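Local atomic coordinates of organophosphorus hydrolase (Pseudomonas pseudoalcaligenes, PDB entry 4LE6), a protein that probably hydrolyses organophosphate triesters, as a dizinc phosphotriesterase of the metallo-beta-lactamase superfamily. Residues A[75-80]-A[250-255]; A[102-107]-A[142-147]; A[134-139]-A[161-166]. One frame throughout, in Å; residues are numbered along the deposited sequence. Where two conformers were deposited one is given.

Contact 1: A[75-80]-A[250-255]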
ATOM      1  N   ALA A  75     -13.609  10.703   7.268  1.00 26.95           N
ATOM      2  CA  ALA A  75     -13.332  11.641   6.192  1.00 29.03           C
ATOM      3  C   ALA A  75     -11.846  12.016   6.153  1.00 30.64           C
ATOM      4  O   ALA A  75     -11.257  12.144   5.084  1.00 29.58           O
ATOM      5  CB  ALA A  75     -14.195  12.893   6.340  1.00 30.64           C
ATOM      6  N   ARG A  76     -11.249  12.193   7.327  1.00 29.35           N
ATOM      7  CA  ARG A  76      -9.819  12.467   7.434  1.00 28.51           C
ATOM      8  C   ARG A  76      -8.934  11.453   6.691  1.00 25.28           C
ATOM      9  O   ARG A  76      -7.870  11.789   6.166  1.00 25.80           O
ATOM     10  CB  ARG A  76      -9.461  12.451   8.920  1.00 34.24           C
ATOM     11  CG  ARG A  76      -8.013  12.658   9.235  1.00 35.36           C
ATOM     12  CD  ARG A  76      -7.832  12.965  10.734  1.00 38.66           C
ATOM     13  NE  ARG A  76      -6.419  13.053  11.055  1.00 34.21           N
ATOM     14  CZ  ARG A  76      -5.643  11.998  11.290  1.00 38.52           C
ATOM     15  NH1 ARG A  76      -6.153  10.771  11.278  1.00 34.60           N
ATOM     16  NH2 ARG A  76      -4.356  12.175  11.552  1.00 46.47           N
ATOM     17  N   MET A  77      -9.354  10.198   6.665  1.00 25.54           N
ATOM     18  CA  MET A  77      -8.591   9.167   5.966  1.00 25.89           C
ATOM     19  C   MET A  77      -9.265   8.798   4.649  1.00 26.88           C
ATOM     20  O   MET A  77      -8.955   7.757   4.047  1.00 25.14           O
ATOM     21  CB  MET A  77      -8.438   7.927   6.841  1.00 27.38           C
ATOM     22  CG  MET A  77      -7.647   8.165   8.127  1.00 33.18           C
ATOM     23  SD  MET A  77      -5.941   8.676   7.800  1.00 31.90           S
ATOM     24  CE  MET A  77      -5.182   7.193   7.113  1.00 27.66           C
ATOM     25  N   PHE A  78     -10.175   9.660   4.199  1.00 26.30           N
ATOM     26  CA  PHE A  78     -10.884   9.439   2.942  1.00 29.16           C
ATOM     27  C   PHE A  78     -11.527   8.052   2.889  1.00 33.64           C
ATOM     28  O   PHE A  78     -11.430   7.347   1.883  1.00 32.90           O
ATOM     29  CB  PHE A  78      -9.923   9.657   1.765  1.00 24.88           C
ATOM     30  CG  PHE A  78      -9.386  11.062   1.704  1.00 26.98           C
ATOM     31  CD1 PHE A  78      -8.303  11.434   2.477  1.00 34.52           C
ATOM     32  CD2 PHE A  78      -9.995  12.017   0.919  1.00 28.30           C
ATOM     33  CE1 PHE A  78      -7.828  12.731   2.449  1.00 36.44           C
ATOM     34  CE2 PHE A  78      -9.517  13.312   0.887  1.00 31.81           C
ATOM     35  CZ  PHE A  78      -8.432  13.666   1.668  1.00 30.87           C
ATOM     36  N   VAL A  79     -12.178   7.666   3.982  1.00 33.08           N
ATOM     37  CA  VAL A  79     -12.883   6.386   4.049  1.00 33.10           C
ATOM     38  C   VAL A  79     -14.379   6.653   3.873  1.00 35.51           C
ATOM     39  O   VAL A  79     -14.982   7.382   4.661  1.00 31.62           O
ATOM     40  CB  VAL A  79     -12.633   5.664   5.395  1.00 30.69           C
ATOM     41  CG1 VAL A  79     -13.341   4.304   5.436  1.00 30.91           C
ATOM     42  CG2 VAL A  79     -11.142   5.475   5.628  1.00 29.47           C
ATOM     43  N   ALA A  80     -14.969   6.071   2.835  1.00 34.48           N
ATOM     44  CA  ALA A  80     -16.397   6.214   2.579  1.00 34.79           C
ATOM     45  C   ALA A  80     -17.154   5.300   3.529  1.00 34.36           C
ATOM     46  O   ALA A  80     -16.663   4.220   3.864  1.00 32.52           O
ATOM     47  CB  ALA A  80     -16.701   5.840   1.132  1.00 34.15           C
ATOM     48  N   LEU A 250     -10.292  -3.002  14.326  1.00 23.08           N
ATOM     49  CA  LEU A 250     -11.090  -3.274  13.157  1.00 29.86           C
ATOM     50  C   LEU A 250     -11.098  -2.113  12.171  1.00 29.31           C
ATOM     51  O   LEU A 250     -11.393  -2.314  11.003  1.00 27.96           O
ATOM     52  CB  LEU A 250     -12.518  -3.523  13.609  1.00 38.16           C
ATOM     53  CG  LEU A 250     -13.221  -4.688  12.926  1.00 52.75           C
ATOM     54  CD1 LEU A 250     -13.106  -5.946  13.786  1.00 53.28           C
ATOM     55  CD2 LEU A 250     -14.655  -4.284  12.683  1.00 64.60           C
ATOM     56  N   ASN A 251     -10.803  -0.904  12.644  1.00 27.36           N
ATOM     57  CA  ASN A 251     -10.844   0.281  11.779  1.00 25.58           C
ATOM     58  C   ASN A 251      -9.653   1.187  12.042  1.00 23.31           C
ATOM     59  O   ASN A 251      -9.583   1.846  13.083  1.00 22.38           O
ATOM     60  CB  ASN A 251     -12.149   1.044  11.997  1.00 23.51           C
ATOM     61  CG  ASN A 251     -12.358   2.164  10.981  1.00 27.99           C
ATOM     62  OD1 ASN A 251     -11.447   2.944  10.700  1.00 26.93           O
ATOM     63  ND2 ASN A 251     -13.562   2.245  10.424  1.00 32.00           N
ATOM     64  N   HIS A 252      -8.718   1.209  11.097  1.00 23.29           N
ATOM     65  CA  HIS A 252      -7.453   1.913  11.266  1.00 24.37           C
ATOM     66  C   HIS A 252      -7.668   3.429  11.339  1.00 26.24           C
ATOM     67  O   HIS A 252      -6.847   4.148  11.908  1.00 26.63           O
ATOM     68  CB  HIS A 252      -6.527   1.610  10.096  1.00 26.11           C
ATOM     69  CG  HIS A 252      -6.935   2.302   8.837  1.00 26.42           C
ATOM     70  ND1 HIS A 252      -7.963   1.844   8.043  1.00 30.76           N
ATOM     71  CD2 HIS A 252      -6.496   3.444   8.263  1.00 25.22           C
ATOM     72  CE1 HIS A 252      -8.124   2.661   7.018  1.00 31.51           C
ATOM     73  NE2 HIS A 252      -7.246   3.643   7.128  1.00 32.01           N
ATOM     74  N   ALA A 253      -8.769   3.915  10.775  1.00 28.68           N
ATOM     75  CA  ALA A 253      -8.991   5.358  10.700  1.00 28.73           C
ATOM     76  C   ALA A 253      -9.528   5.903  12.000  1.00 27.06           C
ATOM     77  O   ALA A 253      -9.502   7.107  12.209  1.00 26.33           O
ATOM     78  CB  ALA A 253      -9.942   5.714   9.568  1.00 27.52           C
ATOM     79  N   VAL A 254     -10.001   5.022  12.879  1.00 29.76           N
ATOM     80  CA  VAL A 254     -10.661   5.452  14.113  1.00 30.34           C
ATOM     81  C   VAL A 254      -9.914   4.994  15.358  1.00 29.63           C
ATOM     82  O   VAL A 254      -9.731   5.780  16.283  1.00 26.88           O
ATOM     83  CB  VAL A 254     -12.103   4.910  14.186  1.00 25.98           C
ATOM     84  CG1 VAL A 254     -12.769   5.247  15.515  1.00 26.69           C
ATOM     85  CG2 VAL A 254     -12.929   5.432  13.041  1.00 25.68           C
ATOM     86  N   GLN A 255      -9.496   3.728  15.381  1.00 24.81           N
ATOM     87  CA  GLN A 255      -9.086   3.085  16.625  1.00 28.62           C
ATOM     88  C   GLN A 255      -7.598   3.211  16.959  1.00 28.19           C
ATOM     89  O   GLN A 255      -7.187   2.855  18.056  1.00 25.65           O
ATOM     90  CB  GLN A 255      -9.489   1.607  16.609  1.00 28.77           C
ATOM     91  CG  GLN A 255     -11.007   1.384  16.618  1.00 27.84           C
ATOM     92  CD  GLN A 255     -11.373  -0.089  16.587  1.00 27.48           C
ATOM     93  OE1 GLN A 255     -11.183  -0.756  15.577  1.00 27.16           O
ATOM     94  NE2 GLN A 255     -11.870  -0.606  17.698  1.00 26.37           N
TER
HETATM   95  O   HOH W   1      -8.660   9.416  11.038  1.00 24.21           O
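Met77 and Ala253 mark the closest backbone approach, their CA atoms 6.1 Å apart, where the chain leaving helix 67-76 passes the short, weakly bonded helical turn at about 252-255. The helix ends in a Schellman motif: Phe78, at positive phi (52°), is the C-prime residue, with Phe78 N hydrogen-bonded to Ala75 O and Val79 N to Leu74 O. On either side of Phe78 in the sequence, Met77 and Val79 both direct their CB atoms at the opposing segment.

Met77 makes the main apolar contact, its CG lying 3.7 Å from Ala253 CB. Its chain bends at chi2 and again at chi3 (-69°), which carries the methyl CE round to the His252 ring; there CE meets the ring edge, near its plane, 4.1 Å from His252 NE2. Val79 brings up one branch: with CG1 anti to the backbone N, CG2 is the methyl left to face Ala253 CB at 4.1 Å. The Ala253 methyl is thus touched by both Met77 and Val79. The direct contact is apolar, and the polar link is a water that accepts from Arg76 NH1, in the guanidinium plane, and donates to Ala253 O at 2.7 Å.

Side-chain acceptors also order the 250-255 segment. Asn251, the N-cap, accepts from Ala253 N through OD1 at 2.8 Å, in the carbonyl plane, while Gln255 OE1 receives two backbone N-H groups, those of Leu250 and Asn251.

Behind the contact, Val254 packs on Leu70 and Leu73 of helix 67-76, and Asn251 and Val79 both touch Val85 of strand 85-95. The second subunit also reaches this region: its His302 stacks on Phe78, its Arg304 hydrogen-bonds to Arg76 O, and its Glu316 packs on Val79 and His252, placing this helix terminus at the dimer interface.

Contact 2: A[102-107]-A[142-147]. With ZN (zinc ion), chain K.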
ATOM      1  N   LEU A 102       0.920 -20.692   8.607  1.00 18.43           N
ATOM      2  CA  LEU A 102      -0.142 -19.804   8.170  1.00 20.01           C
ATOM      3  C   LEU A 102      -0.901 -19.290   9.401  1.00 21.85           C
ATOM      4  O   LEU A 102      -1.325 -20.086  10.234  1.00 24.65           O
ATOM      5  CB  LEU A 102      -1.073 -20.562   7.217  1.00 20.09           C
ATOM      6  CG  LEU A 102      -2.300 -19.793   6.741  1.00 20.73           C
ATOM      7  CD1 LEU A 102      -1.880 -18.555   5.948  1.00 20.56           C
ATOM      8  CD2 LEU A 102      -3.205 -20.707   5.912  1.00 22.64           C
ATOM      9  N   ILE A 103      -1.056 -17.974   9.528  1.00 21.76           N
ATOM     10  CA  ILE A 103      -1.847 -17.382  10.602  1.00 23.14           C
ATOM     11  C   ILE A 103      -3.158 -16.846  10.019  1.00 21.24           C
ATOM     12  O   ILE A 103      -3.139 -15.931   9.179  1.00 21.17           O
ATOM     13  CB  ILE A 103      -1.099 -16.235  11.303  1.00 26.91           C
ATOM     14  CG1 ILE A 103       0.295 -16.692  11.751  1.00 27.50           C
ATOM     15  CG2 ILE A 103      -1.878 -15.758  12.510  1.00 27.02           C
ATOM     16  CD1 ILE A 103       1.401 -16.452  10.740  1.00 26.43           C
ATOM     17  N   ASP A 104      -4.261 -17.430  10.493  1.00 19.96           N
ATOM     18  CA  ASP A 104      -5.624 -17.208  10.019  1.00 16.87           C
ATOM     19  C   ASP A 104      -5.784 -17.663   8.579  1.00 17.90           C
ATOM     20  O   ASP A 104      -4.795 -17.933   7.906  1.00 17.22           O
ATOM     21  CB  ASP A 104      -6.070 -15.773  10.260  1.00 17.79           C
ATOM     22  CG  ASP A 104      -6.247 -15.477  11.739  1.00 22.37           C
ATOM     23  OD1 ASP A 104      -6.342 -16.455  12.515  1.00 20.37           O
ATOM     24  OD2 ASP A 104      -6.316 -14.287  12.130  1.00 22.68           O
ATOM     25  N   THR A 105      -7.026 -17.804   8.132  1.00 20.16           N
ATOM     26  CA  THR A 105      -7.300 -18.483   6.874  1.00 20.30           C
ATOM     27  C   THR A 105      -8.380 -17.819   6.055  1.00 19.99           C
ATOM     28  O   THR A 105      -8.818 -18.360   5.033  1.00 24.00           O
ATOM     29  CB  THR A 105      -7.747 -19.944   7.107  1.00 23.54           C
ATOM     30  OG1 THR A 105      -9.048 -19.971   7.716  1.00 24.47           O
ATOM     31  CG2 THR A 105      -6.756 -20.659   7.969  1.00 24.16           C
ATOM     32  N   GLY A 106      -8.791 -16.629   6.463  1.00 20.41           N
ATOM     33  CA  GLY A 106      -9.885 -15.962   5.788  1.00 20.38           C
ATOM     34  C   GLY A 106     -11.219 -16.656   6.041  1.00 21.36           C
ATOM     35  O   GLY A 106     -11.341 -17.472   6.967  1.00 22.58           O
ATOM     36  N   ALA A 107     -12.212 -16.332   5.216  1.00 20.85           N
ATOM     37  CA  ALA A 107     -13.613 -16.641   5.498  1.00 21.23           C
ATOM     38  C   ALA A 107     -14.202 -17.725   4.613  1.00 25.02           C
ATOM     39  O   ALA A 107     -15.369 -18.075   4.773  1.00 26.46           O
ATOM     40  CB  ALA A 107     -14.446 -15.385   5.348  1.00 22.26           C
ATOM     41  N   PRO A 142     -15.529 -16.550  12.009  1.00 25.19           N
ATOM     42  CA  PRO A 142     -15.644 -17.073  10.642  1.00 27.74           C
ATOM     43  C   PRO A 142     -14.589 -16.519   9.695  1.00 25.52           C
ATOM     44  O   PRO A 142     -14.001 -17.293   8.930  1.00 26.29           O
ATOM     45  CB  PRO A 142     -17.019 -16.587  10.192  1.00 30.46           C
ATOM     46  CG  PRO A 142     -17.770 -16.300  11.431  1.00 30.44           C
ATOM     47  CD  PRO A 142     -16.758 -15.858  12.433  1.00 26.70           C
ATOM     48  N   ASP A 143     -14.332 -15.212   9.771  1.00 23.30           N
ATOM     49  CA  ASP A 143     -13.402 -14.562   8.833  1.00 24.59           C
ATOM     50  C   ASP A 143     -11.930 -14.907   9.096  1.00 25.53           C
ATOM     51  O   ASP A 143     -11.028 -14.412   8.401  1.00 23.32           O
ATOM     52  CB  ASP A 143     -13.609 -13.033   8.778  1.00 24.18           C
ATOM     53  CG  ASP A 143     -13.549 -12.362  10.154  1.00 23.93           C
ATOM     54  OD1 ASP A 143     -14.219 -12.849  11.078  1.00 22.31           O
ATOM     55  OD2 ASP A 143     -12.856 -11.320  10.310  1.00 18.50           O
ATOM     56  N   HIS A 144     -11.700 -15.779  10.077  1.00 21.88           N
ATOM     57  CA  HIS A 144     -10.361 -16.260  10.407  1.00 20.06           C
ATOM     58  C   HIS A 144     -10.265 -17.774  10.298  1.00 20.20           C
ATOM     59  O   HIS A 144      -9.209 -18.326   9.942  1.00 18.97           O
ATOM     60  CB  HIS A 144      -9.988 -15.787  11.823  1.00 22.63           C
ATOM     61  CG  HIS A 144     -10.011 -14.301  11.956  1.00 20.67           C
ATOM     62  ND1 HIS A 144      -8.874 -13.530  11.861  1.00 24.31           N
ATOM     63  CD2 HIS A 144     -11.044 -13.436  12.098  1.00 17.58           C
ATOM     64  CE1 HIS A 144      -9.202 -12.254  11.957  1.00 23.37           C
ATOM     65  NE2 HIS A 144     -10.513 -12.169  12.108  1.00 19.36           N
ATOM     66  N   ALA A 145     -11.374 -18.450  10.580  1.00 20.25           N
ATOM     67  CA  ALA A 145     -11.348 -19.902  10.736  1.00 20.86           C
ATOM     68  C   ALA A 145     -12.072 -20.653   9.627  1.00 21.72           C
ATOM     69  O   ALA A 145     -11.741 -21.815   9.373  1.00 22.96           O
ATOM     70  CB  ALA A 145     -11.928 -20.314  12.089  1.00 20.46           C
ATOM     71  N   CYS A 146     -13.046 -20.027   8.968  1.00 20.87           N
ATOM     72  CA  CYS A 146     -13.803 -20.759   7.950  1.00 23.93           C
ATOM     73  C   CYS A 146     -12.923 -21.227   6.785  1.00 24.55           C
ATOM     74  O   CYS A 146     -13.250 -22.200   6.111  1.00 22.87           O
ATOM     75  CB  CYS A 146     -14.938 -19.915   7.395  1.00 25.31           C
ATOM     76  SG  CYS A 146     -16.427 -19.940   8.429  1.00 30.14           S
ATOM     77  N   GLY A 147     -11.811 -20.539   6.559  1.00 23.23           N
ATOM     78  CA  GLY A 147     -10.918 -20.882   5.470  1.00 23.28           C
ATOM     79  C   GLY A 147     -10.200 -22.216   5.655  1.00 23.56           C
ATOM     80  O   GLY A 147      -9.517 -22.683   4.751  1.00 23.58           O
TER
HETATM   81 ZN    ZN K 406     -11.863 -10.608  12.093  1.00 20.50          ZN
HETATM   82  O   HOH W   2      -8.209 -14.308   8.089  1.00 20.23           O
HETATM   83  O   HOH W   3     -13.410 -11.158  12.891  1.00 14.52           O
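His144 ND1 donates to Asp104 OD2 at 2.7 Å with an N-H...O angle of 159°. The oxygen lies near the plane of the imidazole, yet the ring nitrogen reaches it from above the carboxylate, the two planes being 77° apart. At the far side of the same ring NE2 binds a zinc ion at 2.1 Å, so carboxylate and metal together fix the ring's rotation. The neighbouring Asp143 adds OD2 to this zinc at 2.2 Å; its CG sits between the backbone N and carbonyl carbon, which turns the carboxylate to the metal; the CB points away from 102-107.

Further hydrogen bonds converge on the backbone carbonyls of 142-147 and 102-107. Thr105 N and OG1 both donate to His144 O, approaching from the same face of its carbonyl plane; the hydroxyl bond measures 2.8 Å. Gly147 N donates to Gly106 O at 3.1 Å, and a water bridges Gly106 N to Asp143 O.

Outside these bonds the packing is close. Gly147 CA rests 3.3 Å from Thr105 O in a nearly straight CA-H...O contact (175°). Ala107 CB lies over Asp143 CA, and Cys146, disulfide-bonded to Cys110, brings CB against Ala107 O.

Asp247 and His294 complete the protein ligands of this zinc. Asp104 OD2 also bonds to Thr138 OG1, making Asp104 a second-shell residue that orients a first-shell histidine; the carboxylate would be expected to increase the electron density that His144 offers the metal.

Contact 3: A[134-139]-A[161-166]. With ZN (zinc ion), chain J.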
ATOM      1  N   THR A 134       1.816 -25.838   9.714  1.00 22.34           N
ATOM      2  CA  THR A 134       1.170 -25.302  10.902  1.00 23.79           C
ATOM      3  C   THR A 134       0.192 -24.197  10.511  1.00 21.76           C
ATOM      4  O   THR A 134       0.518 -23.352   9.675  1.00 20.78           O
ATOM      5  CB  THR A 134       2.178 -24.664  11.868  1.00 27.41           C
ATOM      6  OG1 THR A 134       3.233 -25.584  12.157  1.00 29.00           O
ATOM      7  CG2 THR A 134       1.494 -24.273  13.170  1.00 29.81           C
ATOM      8  N   VAL A 135      -0.996 -24.220  11.112  1.00 20.43           N
ATOM      9  CA  VAL A 135      -1.943 -23.113  11.013  1.00 23.70           C
ATOM     10  C   VAL A 135      -2.206 -22.587  12.426  1.00 26.69           C
ATOM     11  O   VAL A 135      -2.571 -23.363  13.305  1.00 27.63           O
ATOM     12  CB  VAL A 135      -3.275 -23.541  10.371  1.00 26.22           C
ATOM     13  CG1 VAL A 135      -4.277 -22.380  10.378  1.00 27.05           C
ATOM     14  CG2 VAL A 135      -3.054 -24.024   8.934  1.00 24.43           C
ATOM     15  N   LEU A 136      -1.984 -21.290  12.652  1.00 24.18           N
ATOM     16  CA  LEU A 136      -2.278 -20.664  13.940  1.00 27.72           C
ATOM     17  C   LEU A 136      -3.500 -19.776  13.773  1.00 26.08           C
ATOM     18  O   LEU A 136      -3.521 -18.914  12.900  1.00 23.52           O
ATOM     19  CB  LEU A 136      -1.106 -19.797  14.420  1.00 26.46           C
ATOM     20  CG  LEU A 136       0.287 -20.422  14.349  1.00 22.96           C
ATOM     21  CD1 LEU A 136       1.354 -19.375  14.643  1.00 25.31           C
ATOM     22  CD2 LEU A 136       0.383 -21.587  15.304  1.00 23.20           C
ATOM     23  N   LEU A 137      -4.516 -19.963  14.605  1.00 21.72           N
ATOM     24  CA  LEU A 137      -5.695 -19.105  14.537  1.00 19.61           C
ATOM     25  C   LEU A 137      -5.632 -18.063  15.637  1.00 22.00           C
ATOM     26  O   LEU A 137      -5.444 -18.425  16.807  1.00 21.64           O
ATOM     27  CB  LEU A 137      -6.959 -19.941  14.729  1.00 18.62           C
ATOM     28  CG  LEU A 137      -7.265 -20.964  13.636  1.00 22.59           C
ATOM     29  CD1 LEU A 137      -8.538 -21.705  14.011  1.00 28.10           C
ATOM     30  CD2 LEU A 137      -7.401 -20.282  12.294  1.00 22.27           C
ATOM     31  N   THR A 138      -5.807 -16.777  15.297  1.00 21.65           N
ATOM     32  CA  THR A 138      -5.848 -15.747  16.340  1.00 21.37           C
ATOM     33  C   THR A 138      -7.111 -15.935  17.179  1.00 21.19           C
ATOM     34  O   THR A 138      -7.088 -15.735  18.383  1.00 22.69           O
ATOM     35  CB  THR A 138      -5.791 -14.314  15.778  1.00 19.12           C
ATOM     36  OG1 THR A 138      -6.861 -14.110  14.846  1.00 19.54           O
ATOM     37  CG2 THR A 138      -4.477 -14.110  15.078  1.00 16.78           C
ATOM     38  N   HIS A 139      -8.200 -16.338  16.525  1.00 19.36           N
ATOM     39  CA  HIS A 139      -9.468 -16.614  17.188  1.00 18.28           C
ATOM     40  C   HIS A 139     -10.380 -17.341  16.207  1.00 20.89           C
ATOM     41  O   HIS A 139     -10.022 -17.522  15.043  1.00 21.30           O
ATOM     42  CB  HIS A 139     -10.144 -15.327  17.722  1.00 18.92           C
ATOM     43  CG  HIS A 139     -10.479 -14.305  16.671  1.00 20.03           C
ATOM     44  ND1 HIS A 139      -9.541 -13.779  15.810  1.00 22.42           N
ATOM     45  CD2 HIS A 139     -11.636 -13.644  16.409  1.00 22.25           C
ATOM     46  CE1 HIS A 139     -10.112 -12.869  15.037  1.00 26.10           C
ATOM     47  NE2 HIS A 139     -11.387 -12.775  15.375  1.00 22.93           N
ATOM     48  N   THR A 161      -0.752 -28.864  11.296  1.00 24.19           N
ATOM     49  CA  THR A 161      -1.183 -28.911  12.685  1.00 24.49           C
ATOM     50  C   THR A 161      -1.910 -27.601  12.946  1.00 24.26           C
ATOM     51  O   THR A 161      -1.368 -26.532  12.675  1.00 25.95           O
ATOM     52  CB  THR A 161       0.016 -29.050  13.601  1.00 28.82           C
ATOM     53  OG1 THR A 161       0.674 -30.294  13.310  1.00 31.82           O
ATOM     54  CG2 THR A 161      -0.405 -29.018  15.078  1.00 31.36           C
ATOM     55  N   VAL A 162      -3.139 -27.675  13.439  1.00 27.14           N
ATOM     56  CA  VAL A 162      -3.935 -26.467  13.663  1.00 29.35           C
ATOM     57  C   VAL A 162      -3.962 -26.100  15.147  1.00 30.69           C
ATOM     58  O   VAL A 162      -4.411 -26.876  15.981  1.00 33.10           O
ATOM     59  CB  VAL A 162      -5.379 -26.648  13.155  1.00 32.40           C
ATOM     60  CG1 VAL A 162      -6.195 -25.354  13.357  1.00 32.41           C
ATOM     61  CG2 VAL A 162      -5.364 -27.049  11.673  1.00 29.36           C
ATOM     62  N   GLU A 163      -3.505 -24.895  15.464  1.00 30.45           N
ATOM     63  CA  GLU A 163      -3.446 -24.423  16.846  0.52 32.81           C
ATOM     64  C   GLU A 163      -4.652 -23.540  17.139  1.00 31.95           C
ATOM     65  O   GLU A 163      -4.772 -22.456  16.579  1.00 31.61           O
ATOM     66  CB  GLU A 163      -2.154 -23.631  17.067  0.52 33.60           C
ATOM     67  CG  GLU A 163      -2.103 -22.784  18.347  0.52 35.52           C
ATOM     68  CD  GLU A 163      -1.855 -23.587  19.602  0.52 36.47           C
ATOM     69  OE1 GLU A 163      -1.778 -22.963  20.679  0.52 33.92           O
ATOM     70  OE2 GLU A 163      -1.735 -24.826  19.520  0.52 40.16           O
ATOM     71  N   VAL A 164      -5.525 -24.013  18.024  1.00 30.50           N
ATOM     72  CA  VAL A 164      -6.729 -23.294  18.406  1.00 35.34           C
ATOM     73  C   VAL A 164      -6.503 -22.664  19.772  1.00 37.54           C
ATOM     74  O   VAL A 164      -6.084 -23.338  20.700  1.00 41.90           O
ATOM     75  CB  VAL A 164      -7.932 -24.257  18.469  1.00 43.89           C
ATOM     76  CG1 VAL A 164      -9.133 -23.602  19.145  1.00 50.13           C
ATOM     77  CG2 VAL A 164      -8.283 -24.744  17.065  1.00 44.70           C
ATOM     78  N   PRO A 165      -6.780 -21.361  19.910  1.00 40.36           N
ATOM     79  CA  PRO A 165      -6.551 -20.758  21.228  1.00 51.05           C
ATOM     80  C   PRO A 165      -7.518 -21.295  22.275  1.00 60.74           C
ATOM     81  O   PRO A 165      -8.644 -21.658  21.935  1.00 57.97           O
ATOM     82  CB  PRO A 165      -6.787 -19.266  20.985  1.00 51.56           C
ATOM     83  CG  PRO A 165      -7.637 -19.192  19.739  1.00 43.79           C
ATOM     84  CD  PRO A 165      -7.317 -20.404  18.926  1.00 39.74           C
ATOM     85  N   GLN A 166      -7.060 -21.363  23.523  1.00 75.07           N
ATOM     86  CA  GLN A 166      -7.886 -21.792  24.650  1.00 88.65           C
ATOM     87  C   GLN A 166      -8.597 -20.604  25.284  1.00 95.78           C
ATOM     88  O   GLN A 166      -7.951 -19.659  25.743  1.00 93.62           O
ATOM     89  CB  GLN A 166      -7.015 -22.486  25.696  1.00 93.49           C
ATOM     90  CG  GLN A 166      -6.431 -23.796  25.214  1.00 93.47           C
ATOM     91  CD  GLN A 166      -7.504 -24.837  24.973  1.00 93.93           C
ATOM     92  OE1 GLN A 166      -7.721 -25.275  23.839  1.00 91.00           O
ATOM     93  NE2 GLN A 166      -8.193 -25.234  26.041  1.00 96.42           N
TER
HETATM   94 ZN    ZN J 405     -12.943 -11.301  14.968  1.00 24.94          ZN
HETATM   95  O   HOH W   3     -13.410 -11.158  12.891  1.00 14.52           O
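Backbone hydrogen bonds pair Val135 with Thr161 and Glu163 in a parallel ladder, the axes of strands 134-136 and 161-163 lying 4.7 Å apart and 14° from parallel. Val135 N donates to Thr161 O and Val135 O accepts from Glu163 N, each at 2.8 Å and nearly straight (169° and 173°). Leu137 N to Glu163 O, at 3.2 Å, extends the ladder beyond the regular strands. Two CA-H...O contacts accompany it, from Thr134 CA to Thr161 O and from Val162 CA to Val135 O.

Apolar contacts fall on both faces of the sheet. On the face of Leu136 and Glu163, Leu136 CD2 comes 3.7 Å from Glu163 CB, so the glutamate contributes the aliphatic base of its side chain. Glu163 CG is anti to the backbone N, and in the conformer given the bend at chi2 then leads the carboxylate away from Leu136. On the other face, Val135 CB meets Val162 CG2. Leu137 CD1 touches both Val162 CG1 and Val164 CG2. Further on, the Pro165 ring packs against the backbone carbonyls, its CD 3.5 Å from Leu137 O and its CG beside Thr138 O.

Polar and metal contacts gather beyond the strand end. Thr138 OG1 accepts from His139 ND1 at 2.9 Å, close to the ring plane, and is also hydrogen-bonded to Asp104. His139 NE2 binds a zinc ion at 2.2 Å; that metal is completed by His141, His226, Asp247 and the water it shares with the second zinc.

Strand 134-136, helix 142-145 and strand 161-163 form a beta-alpha-beta unit at the edge of a mixed sheet. The loop after its first strand and the start of helix 142-145 carry His139, His141, Asp143 and His144, the HxHxDH metal-binding motif of the metallo-beta-lactamase fold.

Contacts 2 and 3 are neighbours, their centres 10 Å apart, and they share the dizinc site: contact 2 supplies Asp143 and His144 to one zinc, contact 3 supplies His139 to the other, and one water binds both metals. Strands 100-103 and 134-136 adjoin in the same sheet, with Leu102 O 2.8 Å from Leu136 N, a probable hydrogen bond. Along the chain their segments alternate. Contact 1 lies on the opposite side of the chain's centre, with its own centre 24 Å from that of contact 2 and 29 Å from that of contact 3. Its His252 side chain is about 13 Å from a zinc, while Leu250 touches the zinc ligand His294.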